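Local coordinates for protein shikimate dehydrogenase (NADP(+)) (Peptoclostridium difficile, PDB 5DZS) that probably catalyses the reversible NADPH-linked reduction of 3-dehydroshikimate to shikimate, the fourth of seven steps in chorismate biosynthesis, at residues 24-29 with 254-259; 34-39 with 53-58; 121-126 with 135-140. All coordinates share one frame; numbering follows the deposited sequence. Where two conformers were deposited one is given.

How the interactions relate
From the N terminus, the end of helix 16-27 comes first, but it meets its partner only near the end of the chain. Strand 31-37 follows directly, and interaction 2 closes a short loop when residues 53-58, after helix 46-53, come back two strands away and reach its side chains across strand 2-8, within the substrate-binding domain. Next, in the parallel sheet of the nucleotide-binding domain, interaction 3 closes another short loop, from strand 120-124 to helix 128-139. Interactions 2 and 3 are in series, their centres about 30 Å apart on opposite sides of the chain's centre. Both nest inside the large loop closed by interaction 1, in which the C-terminal helix 255-268 comes back against helix 16-27.

Interaction 1 of 3, residues 24-29 with 254-259; sequences FEILNI and NSILDV
A small, wholly apolar surface contact joins the C-terminal end of helix 16-27 to the beginning of the C-terminal helix 255-268. Its closest approach is between methyl groups, Leu27 CD2 and Ile256 CD1 lying 3.6 Å apart, the two side chains meeting end to end at a slant. In Ile256 the CG1 branch points away from the carbonyl carbon (chi1 -65°) and is fully extended at chi2, which carries CD1 outward to Leu27. Ile256 CD1 also lies 4.4 Å from Ile26 CG2. Three residues further on, Val259 CG1 is 4.4 Å from Ile26 CD1; in the conformer given, the two branches of Ile26 thus lie, loosely, near different residues. The contact brings the end of the chain back to the substrate-binding domain of the shikimate dehydrogenase fold, because residues 24-29 belong to that N-terminal unit. Just beyond the contact, helix 16-27 is closed by a Schellman motif: Asn28 takes a positive phi of 57°, Ile29 N bonds back to Phe24 O at 2.9 Å, and Asn28 N bonds to Glu25 O. Leu257 of the C-terminal helix turns instead to helix 233-248, where it packs on Tyr234, Val237 and Ile241, while Phe24 reaches Gln244 of that same helix.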
loop_
_atom_site.group_PDB
_atom_site.type_symbol
_atom_site.label_atom_id
_atom_site.label_comp_id
_atom_site.label_asym_id
_atom_site.label_seq_id
_atom_site.Cartn_x
_atom_site.Cartn_y
_atom_site.Cartn_z
ATOM N N PHE B 24 -16.810 -2.825 -6.016
ATOM C CA PHE B 24 -17.115 -1.449 -6.391
ATOM C C PHE B 24 -18.499 -1.056 -5.882
ATOM O O PHE B 24 -18.710 0.062 -5.385
ATOM C CB PHE B 24 -17.105 -1.197 -7.918
ATOM C CG PHE B 24 -15.773 -1.393 -8.582
ATOM C CD1 PHE B 24 -14.603 -0.900 -8.020
ATOM C CD2 PHE B 24 -15.706 -1.980 -9.859
ATOM C CE1 PHE B 24 -13.378 -1.041 -8.659
ATOM C CE2 PHE B 24 -14.494 -2.135 -10.487
ATOM C CZ PHE B 24 -13.323 -1.674 -9.904
ATOM N N GLU B 25 -19.447 -1.978 -5.963
ATOM C CA GLU B 25 -20.810 -1.656 -5.522
ATOM C C GLU B 25 -20.881 -1.407 -4.027
ATOM O O GLU B 25 -21.528 -0.448 -3.569
ATOM C CB GLU B 25 -21.791 -2.778 -5.871
ATOM C CG GLU B 25 -22.107 -2.881 -7.343
ATOM C CD GLU B 25 -22.926 -4.108 -7.714
ATOM O OE1 GLU B 25 -23.117 -5.019 -6.880
ATOM O OE2 GLU B 25 -23.402 -4.154 -8.865
ATOM N N ILE B 26 -20.257 -2.277 -3.245
ATOM C CA ILE B 26 -20.314 -2.130 -1.812
ATOM C C ILE B 26 -19.630 -0.845 -1.338
ATOM O O ILE B 26 -20.123 -0.183 -0.401
ATOM C CB ILE B 26 -19.760 -3.383 -1.116
ATOM C CG1 ILE B 26 -20.628 -4.587 -1.494
ATOM C CG2 ILE B 26 -19.732 -3.192 0.386
ATOM C CD1 ILE B 26 -20.248 -5.870 -0.789
ATOM N N LEU B 27 -18.543 -0.472 -2.010
ATOM C CA LEU B 27 -17.774 0.742 -1.680
ATOM C C LEU B 27 -18.303 1.998 -2.386
ATOM O O LEU B 27 -17.757 3.084 -2.194
ATOM C CB LEU B 27 -16.297 0.561 -2.025
ATOM C CG LEU B 27 -15.579 -0.547 -1.274
ATOM C CD1 LEU B 27 -14.181 -0.684 -1.835
ATOM C CD2 LEU B 27 -15.561 -0.240 0.216
ATOM N N ASN B 28 -19.363 1.851 -3.181
ATOM C CA ASN B 28 -19.978 2.993 -3.889
ATOM C C ASN B 28 -18.965 3.727 -4.779
ATOM O O ASN B 28 -18.904 4.952 -4.792
ATOM C CB ASN B 28 -20.643 3.938 -2.878
ATOM C CG ASN B 28 -21.769 3.263 -2.112
ATOM O OD1 ASN B 28 -22.718 2.746 -2.709
ATOM N ND2 ASN B 28 -21.668 3.258 -0.780
ATOM N N ILE B 29 -18.176 2.953 -5.514
ATOM C CA ILE B 29 -17.113 3.491 -6.367
ATOM C C ILE B 29 -17.503 3.421 -7.846
ATOM O O ILE B 29 -17.974 2.374 -8.321
ATOM C CB ILE B 29 -15.798 2.699 -6.184
ATOM C CG1 ILE B 29 -15.199 2.957 -4.799
ATOM C CG2 ILE B 29 -14.772 3.080 -7.256
ATOM C CD1 ILE B 29 -13.962 2.145 -4.519
ATOM N N ASN B 254 -12.248 -4.732 7.014
ATOM C CA ASN B 254 -12.043 -6.204 7.104
ATOM C C ASN B 254 -13.285 -7.034 6.887
ATOM O O ASN B 254 -13.218 -8.141 6.365
ATOM C CB ASN B 254 -11.503 -6.594 8.483
ATOM C CG ASN B 254 -10.037 -6.278 8.654
ATOM O OD1 ASN B 254 -9.323 -6.047 7.683
ATOM N ND2 ASN B 254 -9.572 -6.301 9.903
ATOM N N SER B 255 -14.414 -6.503 7.315
ATOM C CA SER B 255 -15.674 -7.227 7.231
ATOM C C SER B 255 -16.155 -7.441 5.808
ATOM O O SER B 255 -16.942 -8.339 5.547
ATOM C CB SER B 255 -16.736 -6.469 8.001
ATOM O OG SER B 255 -16.966 -5.203 7.422
ATOM N N ILE B 256 -15.657 -6.647 4.865
ATOM C CA ILE B 256 -16.120 -6.739 3.480
ATOM C C ILE B 256 -15.826 -8.087 2.799
ATOM O O ILE B 256 -16.643 -8.614 2.051
ATOM C CB ILE B 256 -15.616 -5.538 2.655
ATOM C CG1 ILE B 256 -16.260 -4.254 3.201
ATOM C CG2 ILE B 256 -15.928 -5.717 1.178
ATOM C CD1 ILE B 256 -15.869 -2.977 2.509
ATOM N N LEU B 257 -14.644 -8.662 3.039
ATOM C CA LEU B 257 -14.298 -9.945 2.461
ATOM C C LEU B 257 -15.334 -11.033 2.769
ATOM O O LEU B 257 -15.772 -11.746 1.866
ATOM C CB LEU B 257 -12.913 -10.337 2.986
ATOM C CG LEU B 257 -12.391 -11.756 2.798
ATOM C CD1 LEU B 257 -12.513 -12.243 1.378
ATOM C CD2 LEU B 257 -10.940 -11.805 3.261
ATOM N N ASP B 258 -15.694 -11.180 4.034
ATOM C CA ASP B 258 -16.668 -12.189 4.412
ATOM C C ASP B 258 -18.032 -11.890 3.822
ATOM O O ASP B 258 -18.740 -12.813 3.398
ATOM C CB ASP B 258 -16.768 -12.346 5.932
ATOM C CG ASP B 258 -15.591 -13.105 6.519
ATOM O OD1 ASP B 258 -14.878 -13.805 5.757
ATOM O OD2 ASP B 258 -15.390 -13.013 7.751
ATOM N N VAL B 259 -18.427 -10.621 3.815
ATOM C CA VAL B 259 -19.733 -10.265 3.257
ATOM C C VAL B 259 -19.759 -10.652 1.777
ATOM O O VAL B 259 -20.679 -11.320 1.301
ATOM C CB VAL B 259 -20.045 -8.759 3.445
ATOM C CG1 VAL B 259 -21.312 -8.374 2.710
ATOM C CG2 VAL B 259 -20.183 -8.434 4.928
#

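Interaction 2 of 3, residues 34-39 with 53-58; sequences KNFEIS and LGIQGV
Phe36, near the end of strand 31-37, supplies the ring that meets both Ile55 and Val58 across this buried contact. Its CB leaves the strand toward residues 53-58, and CG lies anti to C, on the side of the backbone N (chi1 -65°), which turns the ring toward Val58 and Ile55. Phe36 CD2 comes first, 4.1 Å from the Val58 CG1 methyl. Further along the same side of the ring, Phe36 CE2 makes the closest approach, 3.9 Å from Val58 CG1, and it also lies 4.2 Å from Ile55 CG2. Both methyls come up obliquely to the ring, and the Phe36 and Val58 side chains run nearly perpendicular. Nearer the strand's own backbone, Lys34 O sits 4.2 Å above one face of the Phe36 ring, displaced toward its rim.

No hydrogen bond links the two segments. Instead, backbone bonds from Phe36 to Leu6 tie strand 31-37 to strand 2-8, which separates it from strand 57-60 in the sheet. Val58 thus meets a residue two strands away, and it also packs on Ile50 of helix 46-53. Ile55 lies in the connection between that helix and strand 57-60, just after the Schellman motif at Gly54, whose phi is 65°. The predicted shikimate-binding Thr61 follows the end of strand 57-60. Strand 31-37, helix 46-53 and the parallel strand 57-60 form a beta-alpha-beta crossover that skips strand 2-8 in the alpha/beta substrate-binding domain, with Val58 and Ile55 buried and Phe36 packing on them.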
loop_
_atom_site.group_PDB
_atom_site.type_symbol
_atom_site.label_atom_id
_atom_site.label_comp_id
_atom_site.label_asym_id
_atom_site.label_seq_id
_atom_site.Cartn_x
_atom_site.Cartn_y
_atom_site.Cartn_z
ATOM N N LYS B 34 -13.397 -5.478 -16.621
ATOM C CA LYS B 34 -13.714 -6.504 -17.604
ATOM C C LYS B 34 -12.526 -7.402 -17.908
ATOM O O LYS B 34 -11.399 -7.097 -17.549
ATOM C CB LYS B 34 -14.291 -5.929 -18.882
ATOM C CG LYS B 34 -13.283 -5.353 -19.842
ATOM C CD LYS B 34 -13.974 -4.929 -21.146
ATOM C CE LYS B 34 -12.957 -4.615 -22.193
ATOM N NZ LYS B 34 -12.373 -5.827 -22.857
ATOM N N ASN B 35 -12.762 -8.487 -18.592
ATOM C CA ASN B 35 -11.678 -9.332 -19.065
ATOM C C ASN B 35 -10.958 -8.698 -20.241
ATOM O O ASN B 35 -11.598 -8.131 -21.143
ATOM C CB ASN B 35 -12.241 -10.684 -19.538
ATOM C CG ASN B 35 -12.663 -11.599 -18.387
ATOM O OD1 ASN B 35 -12.096 -11.565 -17.313
ATOM N ND2 ASN B 35 -13.696 -12.397 -18.630
ATOM N N PHE B 36 -9.634 -8.873 -20.256
ATOM C CA PHE B 36 -8.769 -8.476 -21.347
ATOM C C PHE B 36 -8.029 -9.740 -21.845
ATOM O O PHE B 36 -6.899 -9.996 -21.451
ATOM C CB PHE B 36 -7.716 -7.436 -20.959
ATOM C CG PHE B 36 -8.247 -6.088 -20.558
ATOM C CD1 PHE B 36 -9.019 -5.328 -21.435
ATOM C CD2 PHE B 36 -7.929 -5.536 -19.333
ATOM C CE1 PHE B 36 -9.448 -4.053 -21.077
ATOM C CE2 PHE B 36 -8.386 -4.261 -18.981
ATOM C CZ PHE B 36 -9.123 -3.526 -19.856
ATOM N N GLU B 37 -8.653 -10.520 -22.694
ATOM C CA GLU B 37 -7.976 -11.680 -23.283
ATOM C C GLU B 37 -6.936 -11.151 -24.264
ATOM O O GLU B 37 -7.251 -10.337 -25.139
ATOM C CB GLU B 37 -8.974 -12.595 -23.984
ATOM C CG GLU B 37 -9.937 -13.331 -23.067
ATOM C CD GLU B 37 -10.706 -14.432 -23.798
ATOM O OE1 GLU B 37 -10.980 -14.288 -25.015
ATOM O OE2 GLU B 37 -11.029 -15.445 -23.163
ATOM N N ILE B 38 -5.707 -11.618 -24.141
ATOM C CA ILE B 38 -4.631 -11.191 -25.023
ATOM C C ILE B 38 -3.764 -12.379 -25.341
ATOM O O ILE B 38 -3.350 -13.129 -24.445
ATOM C CB ILE B 38 -3.791 -10.051 -24.404
ATOM C CG1 ILE B 38 -4.681 -8.834 -24.105
ATOM C CG2 ILE B 38 -2.631 -9.673 -25.324
ATOM C CD1 ILE B 38 -3.934 -7.706 -23.447
ATOM N N SER B 39 -3.465 -12.513 -26.623
ATOM C CA SER B 39 -2.692 -13.637 -27.122
ATOM C C SER B 39 -1.205 -13.508 -26.752
ATOM O O SER B 39 -0.700 -12.416 -26.518
ATOM C CB SER B 39 -2.825 -13.708 -28.638
ATOM O OG SER B 39 -2.103 -12.666 -29.270
ATOM N N LEU B 53 -4.658 4.458 -22.961
ATOM C CA LEU B 53 -6.082 4.535 -22.639
ATOM C C LEU B 53 -6.348 4.810 -21.166
ATOM O O LEU B 53 -7.512 4.919 -20.765
ATOM C CB LEU B 53 -6.831 3.298 -23.149
ATOM C CG LEU B 53 -6.770 3.027 -24.655
ATOM C CD1 LEU B 53 -7.619 1.821 -25.045
ATOM C CD2 LEU B 53 -7.226 4.238 -25.417
ATOM N N GLY B 54 -5.298 4.974 -20.354
ATOM C CA GLY B 54 -5.518 5.315 -18.949
ATOM C C GLY B 54 -6.224 4.265 -18.144
ATOM O O GLY B 54 -7.093 4.598 -17.334
ATOM N N ILE B 55 -5.923 3.002 -18.409
ATOM C CA ILE B 55 -6.478 1.896 -17.643
ATOM C C ILE B 55 -5.773 1.914 -16.289
ATOM O O ILE B 55 -4.581 1.684 -16.209
ATOM C CB ILE B 55 -6.309 0.554 -18.365
ATOM C CG1 ILE B 55 -6.803 0.634 -19.825
ATOM C CG2 ILE B 55 -6.978 -0.560 -17.578
ATOM C CD1 ILE B 55 -8.264 1.013 -19.976
ATOM N N GLN B 56 -6.505 2.211 -15.216
ATOM C CA GLN B 56 -5.863 2.446 -13.922
ATOM C C GLN B 56 -5.163 1.239 -13.347
ATOM O O GLN B 56 -4.125 1.365 -12.670
ATOM C CB GLN B 56 -6.884 3.001 -12.915
ATOM C CG GLN B 56 -6.266 3.411 -11.603
ATOM C CD GLN B 56 -7.218 4.114 -10.688
ATOM O OE1 GLN B 56 -8.079 4.896 -11.118
ATOM N NE2 GLN B 56 -7.049 3.868 -9.392
ATOM N N GLY B 57 -5.752 0.082 -13.525
ATOM C CA GLY B 57 -5.139 -1.127 -12.991
ATOM C C GLY B 57 -5.566 -2.375 -13.699
ATOM O O GLY B 57 -6.707 -2.441 -14.190
ATOM N N VAL B 58 -4.706 -3.388 -13.700
ATOM C CA VAL B 58 -5.098 -4.679 -14.220
ATOM C C VAL B 58 -4.575 -5.763 -13.317
ATOM O O VAL B 58 -3.534 -5.588 -12.646
ATOM C CB VAL B 58 -4.647 -4.985 -15.668
ATOM C CG1 VAL B 58 -5.229 -3.954 -16.628
ATOM C CG2 VAL B 58 -3.151 -5.040 -15.794
#

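Interaction 3 of 3, residues 121-126 with 135-140; sequences AVILGT and TYFIDS. With SO4 (sulfate ion), chain E.
Strand 120-124 packs against helix 128-139, the nearest backbones being those of Ala121 and Phe137, whose CA atoms are 8.2 Å apart. The Phe137 ring lies between them. The Ala121 CB methyl sits over the centre of one face of the Phe137 ring, 4.2 Å from the centroid and 12° off the normal, a CH-pi contact. Ile123 comes instead to the ring's edge, its CG1 lying near the ring plane at 3.8 Å from Phe137 CE2, and Ile123 CD1 is also 3.8 Å from Phe137 CD2. These two side chains pass one another head to tail. With chi1 at -76°, Phe137 directs its ring from the helix onto the strand. This is the first beta-alpha pair of the Rossmann-type nucleotide-binding domain, completed as a beta-alpha-beta unit by strand 144-149, from which Leu145 also touches Phe137. Beyond the strand, Gly125 adopts a phi of 104° as the chain enters the turn before the helix, and its carbonyl oxygen bonds to Ser130 OG. In the conformer given, Thr126 OG1 donates to sulfate O4 at 2.9 Å, the ion probably coming from the crystallisation liquor; Thr149 OG1 binds the same ion. At the far end of the helix, Ser140 OG bonds back to Tyr136 O at 3.0 Å from above the carbonyl plane, and the Ser140 backbone N reaches the same oxygen.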
loop_
_atom_site.group_PDB
_atom_site.type_symbol
_atom_site.label_atom_id
_atom_site.label_comp_id
_atom_site.label_asym_id
_atom_site.label_seq_id
_atom_site.Cartn_x
_atom_site.Cartn_y
_atom_site.Cartn_z
ATOM N N ALA B 121 4.350 -30.748 2.972
ATOM C CA ALA B 121 3.450 -30.315 1.905
ATOM C C ALA B 121 4.051 -30.521 0.535
ATOM O O ALA B 121 5.279 -30.525 0.353
ATOM C CB ALA B 121 3.070 -28.851 2.086
ATOM N N VAL B 122 3.157 -30.693 -0.429
ATOM C CA VAL B 122 3.518 -30.833 -1.813
ATOM C C VAL B 122 2.739 -29.790 -2.595
ATOM O O VAL B 122 1.529 -29.647 -2.410
ATOM C CB VAL B 122 3.158 -32.219 -2.369
ATOM C CG1 VAL B 122 3.343 -32.266 -3.887
ATOM C CG2 VAL B 122 3.995 -33.280 -1.688
ATOM N N ILE B 123 3.450 -29.047 -3.435
ATOM C CA ILE B 123 2.823 -28.096 -4.350
ATOM C C ILE B 123 2.848 -28.723 -5.736
ATOM O O ILE B 123 3.902 -29.182 -6.201
ATOM C CB ILE B 123 3.586 -26.764 -4.439
ATOM C CG1 ILE B 123 3.548 -26.032 -3.094
ATOM C CG2 ILE B 123 2.979 -25.891 -5.546
ATOM C CD1 ILE B 123 4.525 -24.880 -2.992
ATOM N N LEU B 124 1.696 -28.746 -6.395
ATOM C CA LEU B 124 1.596 -29.246 -7.752
ATOM C C LEU B 124 1.713 -28.086 -8.725
ATOM O O LEU B 124 0.877 -27.164 -8.699
ATOM C CB LEU B 124 0.256 -29.931 -7.981
ATOM C CG LEU B 124 -0.119 -31.061 -7.032
ATOM C CD1 LEU B 124 -1.528 -31.527 -7.344
ATOM C CD2 LEU B 124 0.899 -32.188 -7.144
ATOM N N GLY B 125 2.744 -28.129 -9.571
ATOM C CA GLY B 125 2.958 -27.108 -10.590
ATOM C C GLY B 125 4.062 -26.127 -10.265
ATOM O O GLY B 125 4.507 -26.028 -9.116
ATOM N N THR B 126 4.516 -25.370 -11.265
ATOM C CA THR B 126 5.664 -24.463 -11.067
ATOM C C THR B 126 5.511 -23.003 -11.530
ATOM O O THR B 126 6.512 -22.318 -11.728
ATOM C CB THR B 126 6.924 -25.059 -11.742
ATOM O OG1 THR B 126 6.670 -25.298 -13.138
ATOM C CG2 THR B 126 7.314 -26.376 -11.075
ATOM N N THR B 135 6.931 -19.713 -1.167
ATOM C CA THR B 135 7.371 -18.614 -0.303
ATOM C C THR B 135 6.576 -18.615 1.013
ATOM O O THR B 135 7.157 -18.518 2.105
ATOM C CB THR B 135 7.232 -17.257 -1.035
ATOM O OG1 THR B 135 7.932 -17.307 -2.289
ATOM C CG2 THR B 135 7.796 -16.113 -0.203
ATOM N N TYR B 136 5.257 -18.741 0.903
ATOM C CA TYR B 136 4.392 -18.773 2.079
ATOM C C TYR B 136 4.695 -19.965 2.983
ATOM O O TYR B 136 4.872 -19.796 4.196
ATOM C CB TYR B 136 2.916 -18.788 1.666
ATOM C CG TYR B 136 1.995 -19.039 2.826
ATOM C CD1 TYR B 136 1.694 -18.031 3.722
ATOM C CD2 TYR B 136 1.448 -20.293 3.039
ATOM C CE1 TYR B 136 0.858 -18.265 4.798
ATOM C CE2 TYR B 136 0.618 -20.545 4.115
ATOM C CZ TYR B 136 0.322 -19.530 4.990
ATOM O OH TYR B 136 -0.512 -19.795 6.067
ATOM N N PHE B 137 4.736 -21.167 2.407
ATOM C CA PHE B 137 5.014 -22.372 3.202
ATOM C C PHE B 137 6.355 -22.293 3.964
ATOM O O PHE B 137 6.424 -22.653 5.140
ATOM C CB PHE B 137 5.003 -23.649 2.337
ATOM C CG PHE B 137 3.628 -24.154 1.948
ATOM C CD1 PHE B 137 2.617 -24.309 2.883
ATOM C CD2 PHE B 137 3.394 -24.610 0.658
ATOM C CE1 PHE B 137 1.376 -24.824 2.515
ATOM C CE2 PHE B 137 2.163 -25.130 0.284
ATOM C CZ PHE B 137 1.152 -25.236 1.206
ATOM N N ILE B 138 7.412 -21.842 3.289
ATOM C CA ILE B 138 8.746 -21.732 3.903
ATOM C C ILE B 138 8.764 -20.720 5.045
ATOM O O ILE B 138 9.366 -20.966 6.091
ATOM C CB ILE B 138 9.824 -21.309 2.879
ATOM C CG1 ILE B 138 9.965 -22.348 1.754
ATOM C CG2 ILE B 138 11.168 -21.100 3.570
ATOM C CD1 ILE B 138 10.578 -23.666 2.171
ATOM N N ASP B 139 8.127 -19.575 4.832
ATOM C CA ASP B 139 8.053 -18.551 5.867
ATOM C C ASP B 139 7.246 -19.032 7.065
ATOM O O ASP B 139 7.498 -18.612 8.194
ATOM C CB ASP B 139 7.407 -17.278 5.324
ATOM C CG ASP B 139 8.279 -16.544 4.320
ATOM O OD1 ASP B 139 9.482 -16.875 4.161
ATOM O OD2 ASP B 139 7.756 -15.606 3.694
ATOM N N SER B 140 6.275 -19.910 6.821
ATOM C CA SER B 140 5.395 -20.404 7.886
ATOM C C SER B 140 5.930 -21.620 8.646
ATOM O O SER B 140 5.205 -22.213 9.443
ATOM C CB SER B 140 4.010 -20.715 7.324
ATOM O OG SER B 140 3.418 -19.559 6.766
HETATM S S SO4 E . 4.092 -28.366 -14.108
HETATM O O1 SO4 E . 3.591 -29.217 -13.004
HETATM O O2 SO4 E . 4.232 -29.200 -15.322
HETATM O O3 SO4 E . 3.132 -27.263 -14.354
HETATM O O4 SO4 E . 5.405 -27.785 -13.753
#